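Local atomic coordinates of putative Glycosidase (Bacteroides thetaiotaomicron, PDB entry 3R67), a protein that is a putative glycosidase with a beta-propeller-type fold that belongs to the beta-fructosidase clan of families. Residues D242-E247 with K266-A271; D108-L113 with Y160-A165. All coordinates share one frame; numbering follows the deposited sequence.

In the fold
Contact 2 comes first along the chain and contact 1 follows after it closes; both lie in a beta-propeller-type fold, at different sheets. In contact 2 the short helix 111-114 and the turn before it meet strand 158-162, an outermost strand of the four-stranded antiparallel sheet that starts with strand 118-126. Contact 1 joins the start of strand 245-255 to the end of its antiparallel neighbour 258-266, within the larger mixed sheet. The contact centres lie about 31 Å apart, with nearest atoms about 12 Å apart, so the two do not touch. The centre of contact 1 is about 18 Å, and that of contact 2 about 19 Å, from the centre of the chain. Contact 1 thus pairs two strands of one sheet, whereas contact 2 packs a helix start against the edge strand of another.

Contact 1 of 2, residues D242-E247 with K266-A271; sequences DSDLTE and KNKSGA. With EDO (1,2-ethanediol), chain J.
Lys266 O faces the backbone N atoms of both Asp244 and Leu245, a classic beta bulge where the antiparallel strands 245-255 and 258-266 meet. Asp244 N bonds it at 2.8 Å, Leu245 N only weakly, while Lys266 N returns a bond to Leu245 O at 3.0 Å. The extra residue lets two side chains flank one lysine. A chi1 of -176° carries Lys266 CG away from its N, and the extended chain beyond it runs alongside both neighbours, pointing the same way. Its CB packs on Leu245 CB at 3.8 Å and its CD on Leu245 CD1. Lys266 NZ forms a 3.5 Å salt bridge with Asp244 OD2, which lies closer still to Lys266 CD and CE, 3.3 Å from each. Lys268 crosses Asp244 at about a right angle, its CG lying 3.7 Å from Asp244 CB. A chi1 of 44° tucks Ser243 OG between its own N and carbonyl carbon, where it accepts an almost straight bond (177°) from Lys268 N at 2.8 Å; the same oxygen also bonds Lys240 O. Asn267 OD1 is held by Asp274 N, and Asp242, whose CB points away from 266-271, by Tyr263, Arg237 and Arg300. A water donates to Ser243 O and weakly accepts from Lys268 NZ; a 1,2-ethanediol lies by the carbonyls of Lys268 and Gly270. The backbone bonds at Leu245 and Lys266 define the pairing, the serine hydroxyl extends it to Lys268, and the partly exposed Asp244-Lys266 pair probably adds a modest electrostatic term over the leucine packing.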
# COMPACT_ATOMS: atom_id res chain seq x y z
N ASP A 242 5.28 12.65 10.85
CA ASP A 242 3.93 12.19 10.52
C ASP A 242 2.89 13.18 11.09
O ASP A 242 1.88 12.78 11.66
CB ASP A 242 3.71 10.75 11.06
CG ASP A 242 3.85 10.54 12.57
OD1 ASP A 242 4.35 11.46 13.26
OD2 ASP A 242 3.49 9.44 13.05
N SER A 243 3.16 14.49 10.93
CA SER A 243 2.35 15.59 11.45
C SER A 243 1.14 15.91 10.58
O SER A 243 0.19 16.50 11.08
CB SER A 243 3.20 16.85 11.61
OG SER A 243 4.03 17.07 10.48
N ASP A 244 1.15 15.52 9.29
CA ASP A 244 0.00 15.79 8.42
C ASP A 244 -0.82 14.52 8.26
O ASP A 244 -2.03 14.55 8.49
CB ASP A 244 0.44 16.34 7.04
CG ASP A 244 -0.66 16.96 6.19
OD1 ASP A 244 -1.74 17.27 6.73
OD2 ASP A 244 -0.40 17.24 5.00
N LEU A 245 -0.17 13.41 7.85
CA LEU A 245 -0.85 12.13 7.62
C LEU A 245 -0.11 10.99 8.26
O LEU A 245 1.12 11.02 8.35
CB LEU A 245 -0.99 11.84 6.10
CG LEU A 245 -1.75 12.82 5.21
CD1 LEU A 245 -1.59 12.40 3.74
CD2 LEU A 245 -3.21 12.93 5.61
N THR A 246 -0.87 9.95 8.63
CA THR A 246 -0.44 8.65 9.15
C THR A 246 -1.16 7.62 8.30
O THR A 246 -2.24 7.16 8.65
CB THR A 246 -0.70 8.50 10.66
OG1 THR A 246 -2.10 8.68 10.90
CG2 THR A 246 0.13 9.45 11.51
N GLU A 247 -0.58 7.34 7.12
CA GLU A 247 -1.15 6.49 6.09
C GLU A 247 -0.49 5.11 6.10
O GLU A 247 0.74 4.98 5.95
CB GLU A 247 -1.01 7.16 4.72
CG GLU A 247 -1.85 6.51 3.64
CD GLU A 247 -1.98 7.30 2.35
OE1 GLU A 247 -1.27 8.32 2.20
OE2 GLU A 247 -2.80 6.90 1.49
N LYS A 266 3.23 11.88 6.42
CA LYS A 266 3.39 13.10 5.62
C LYS A 266 3.69 14.25 6.59
O LYS A 266 3.01 14.41 7.59
CB LYS A 266 2.18 13.40 4.72
CG LYS A 266 2.38 14.62 3.84
CD LYS A 266 1.14 14.98 3.07
CE LYS A 266 1.27 16.30 2.37
NZ LYS A 266 0.04 16.62 1.60
N ASN A 267 4.72 15.01 6.30
CA ASN A 267 5.16 16.10 7.15
C ASN A 267 4.44 17.40 6.80
O ASN A 267 4.35 17.74 5.62
CB ASN A 267 6.68 16.28 6.99
CG ASN A 267 7.32 17.16 8.02
OD1 ASN A 267 6.96 17.14 9.20
ND2 ASN A 267 8.38 17.85 7.62
N LYS A 268 3.89 18.10 7.83
CA LYS A 268 3.25 19.42 7.63
C LYS A 268 4.28 20.47 7.29
O LYS A 268 5.42 20.38 7.72
CB LYS A 268 2.46 19.89 8.86
CG LYS A 268 1.02 19.43 8.90
CD LYS A 268 0.27 20.15 9.99
CE LYS A 268 -1.15 19.69 10.19
NZ LYS A 268 -1.71 20.28 11.44
N SER A 269 3.86 21.49 6.55
CA SER A 269 4.69 22.64 6.23
C SER A 269 4.63 23.65 7.39
O SER A 269 3.54 23.98 7.85
CB SER A 269 4.27 23.27 4.90
OG SER A 269 2.90 23.62 4.93
N GLY A 270 5.80 24.04 7.88
CA GLY A 270 5.97 24.98 8.99
C GLY A 270 6.32 24.34 10.34
O GLY A 270 6.82 23.19 10.42
N ALA A 271 6.02 25.10 11.41
CA ALA A 271 6.24 24.78 12.83
C ALA A 271 5.36 23.61 13.31
O ALA A 271 5.68 22.97 14.32
CB ALA A 271 5.95 26.01 13.67
C1 EDO J . 8.90 21.28 7.53
O1 EDO J . 7.87 21.32 8.55
C2 EDO J . 9.40 22.71 7.31
O2 EDO J . 10.22 22.88 6.14
O HOH W 1 -0.03 18.10 13.45

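Contact 2 of 2, residues D108-L113 with Y160-A165; sequences DNQKEL and YGPAFA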
# COMPACT_ATOMS: atom_id res chain seq x y z
N ASP A 108 -17.81 -3.44 -15.82
CA ASP A 108 -18.17 -4.40 -14.77
C ASP A 108 -19.05 -3.73 -13.73
O ASP A 108 -19.41 -2.55 -13.88
CB ASP A 108 -16.87 -4.98 -14.13
CG ASP A 108 -15.85 -3.97 -13.58
OD1 ASP A 108 -16.28 -2.91 -13.07
OD2 ASP A 108 -14.64 -4.28 -13.60
N ASN A 109 -19.37 -4.47 -12.63
CA ASN A 109 -20.21 -4.05 -11.50
C ASN A 109 -19.60 -2.88 -10.70
O ASN A 109 -20.26 -2.36 -9.78
CB ASN A 109 -20.44 -5.26 -10.54
CG ASN A 109 -19.20 -5.92 -9.91
OD1 ASN A 109 -18.11 -6.00 -10.48
ND2 ASN A 109 -19.39 -6.51 -8.74
N GLN A 110 -18.37 -2.44 -11.02
CA GLN A 110 -17.67 -1.40 -10.26
C GLN A 110 -17.42 -0.12 -11.06
O GLN A 110 -16.75 0.77 -10.55
CB GLN A 110 -16.29 -1.94 -9.77
CG GLN A 110 -16.37 -3.21 -8.92
CD GLN A 110 -17.27 -3.03 -7.72
OE1 GLN A 110 -17.24 -2.02 -7.03
NE2 GLN A 110 -18.08 -4.02 -7.45
N LYS A 111 -17.97 -0.02 -12.29
CA LYS A 111 -17.74 1.10 -13.23
C LYS A 111 -18.12 2.48 -12.64
O LYS A 111 -17.38 3.44 -12.89
CB LYS A 111 -18.51 0.90 -14.56
CG LYS A 111 -20.04 0.78 -14.49
CD LYS A 111 -20.69 0.33 -15.81
CE LYS A 111 -20.66 1.31 -16.95
NZ LYS A 111 -21.40 0.78 -18.13
N GLU A 112 -19.19 2.60 -11.85
CA GLU A 112 -19.57 3.89 -11.27
C GLU A 112 -18.57 4.38 -10.21
O GLU A 112 -18.44 5.59 -9.98
CB GLU A 112 -20.97 3.85 -10.65
CG GLU A 112 -22.08 3.72 -11.70
CD GLU A 112 -22.20 4.87 -12.69
OE1 GLU A 112 -22.56 5.99 -12.25
OE2 GLU A 112 -22.00 4.63 -13.90
N LEU A 113 -17.85 3.45 -9.58
CA LEU A 113 -16.94 3.75 -8.51
C LEU A 113 -15.50 3.89 -9.00
O LEU A 113 -14.73 4.58 -8.34
CB LEU A 113 -17.03 2.63 -7.45
CG LEU A 113 -18.43 2.29 -6.95
CD1 LEU A 113 -18.40 1.18 -5.93
CD2 LEU A 113 -19.16 3.51 -6.39
N TYR A 160 -15.20 -7.27 -5.54
CA TYR A 160 -16.31 -7.40 -4.59
C TYR A 160 -16.88 -6.05 -4.15
O TYR A 160 -17.91 -6.03 -3.47
CB TYR A 160 -15.84 -8.17 -3.35
CG TYR A 160 -15.62 -9.63 -3.67
CD1 TYR A 160 -16.69 -10.52 -3.71
CD2 TYR A 160 -14.36 -10.12 -4.00
CE1 TYR A 160 -16.51 -11.85 -4.07
CE2 TYR A 160 -14.17 -11.45 -4.34
CZ TYR A 160 -15.24 -12.32 -4.37
OH TYR A 160 -15.06 -13.64 -4.69
N GLY A 161 -16.25 -4.95 -4.56
CA GLY A 161 -16.70 -3.62 -4.22
C GLY A 161 -16.13 -3.10 -2.92
O GLY A 161 -15.22 -3.72 -2.35
N PRO A 162 -16.66 -1.94 -2.44
CA PRO A 162 -16.13 -1.33 -1.21
C PRO A 162 -16.10 -2.30 -0.04
O PRO A 162 -17.05 -3.06 0.18
CB PRO A 162 -17.10 -0.19 -0.93
CG PRO A 162 -17.58 0.22 -2.30
CD PRO A 162 -17.70 -1.09 -3.06
N ALA A 163 -14.97 -2.29 0.70
CA ALA A 163 -14.70 -3.14 1.86
C ALA A 163 -15.68 -2.86 3.00
O ALA A 163 -16.02 -3.78 3.74
CB ALA A 163 -13.28 -2.92 2.35
N PHE A 164 -16.15 -1.60 3.14
CA PHE A 164 -17.06 -1.21 4.22
C PHE A 164 -18.49 -1.00 3.71
O PHE A 164 -19.25 -0.26 4.33
CB PHE A 164 -16.57 0.08 4.90
CG PHE A 164 -15.11 0.12 5.27
CD1 PHE A 164 -14.52 -0.93 5.97
CD2 PHE A 164 -14.34 1.24 4.99
CE1 PHE A 164 -13.17 -0.89 6.32
CE2 PHE A 164 -12.99 1.29 5.35
CZ PHE A 164 -12.42 0.22 6.02
N ALA A 165 -18.86 -1.64 2.60
CA ALA A 165 -20.19 -1.48 1.99
C ALA A 165 -21.33 -1.92 2.90
O ALA A 165 -22.31 -1.18 2.99
CB ALA A 165 -20.28 -2.27 0.71
O HOH W 2 -20.15 -4.94 -5.60
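The side-chain amide of Gln110 lies against Gly161, joining the start of the short helix 111-114 to strand 158-162, an outermost strand of a four-stranded antiparallel sheet in this beta-propeller-type fold. Gln110 occupies the N-cap position, and its CB points toward the strand. CG is anti to the carbonyl carbon (chi1 -57°), and a bend at chi2 (-56°) brings the amide to the glycine. There CD comes to 3.6 Å from Gly161 CA. On one branch OE1 approaches the same CA at 3.3 Å and takes its hydrogen bond from Gln138 of strand 132-139. On the other, NE2 is 3.5 Å from Gly161 N and donates to a water, which in turn donates weakly to Tyr160 O. Each amide branch therefore has a polar partner even though no direct hydrogen bond joins the two segments. Gly161 has no side chain to keep the amide from its backbone, and its phi of 89° suits glycine. Before the helix, an Asx turn shapes the chain: Asp108 OD1 accepts from Gln110 N at 3.0 Å, met from above the carboxylate plane. Asp108 OD2 forms a salt bridge with Lys159, so this aspartate also ties the turn to the residue just before Tyr160. One helical turn on, Leu113 N bonds Gln110 O, and the leucine side chain extends to the residue beyond the glycine; Gln138 touches both Leu113 and Pro162 from strand 132-139. The methyl Leu113 CD1 reaches the proline ring at Pro162 CD, 3.7 Å away.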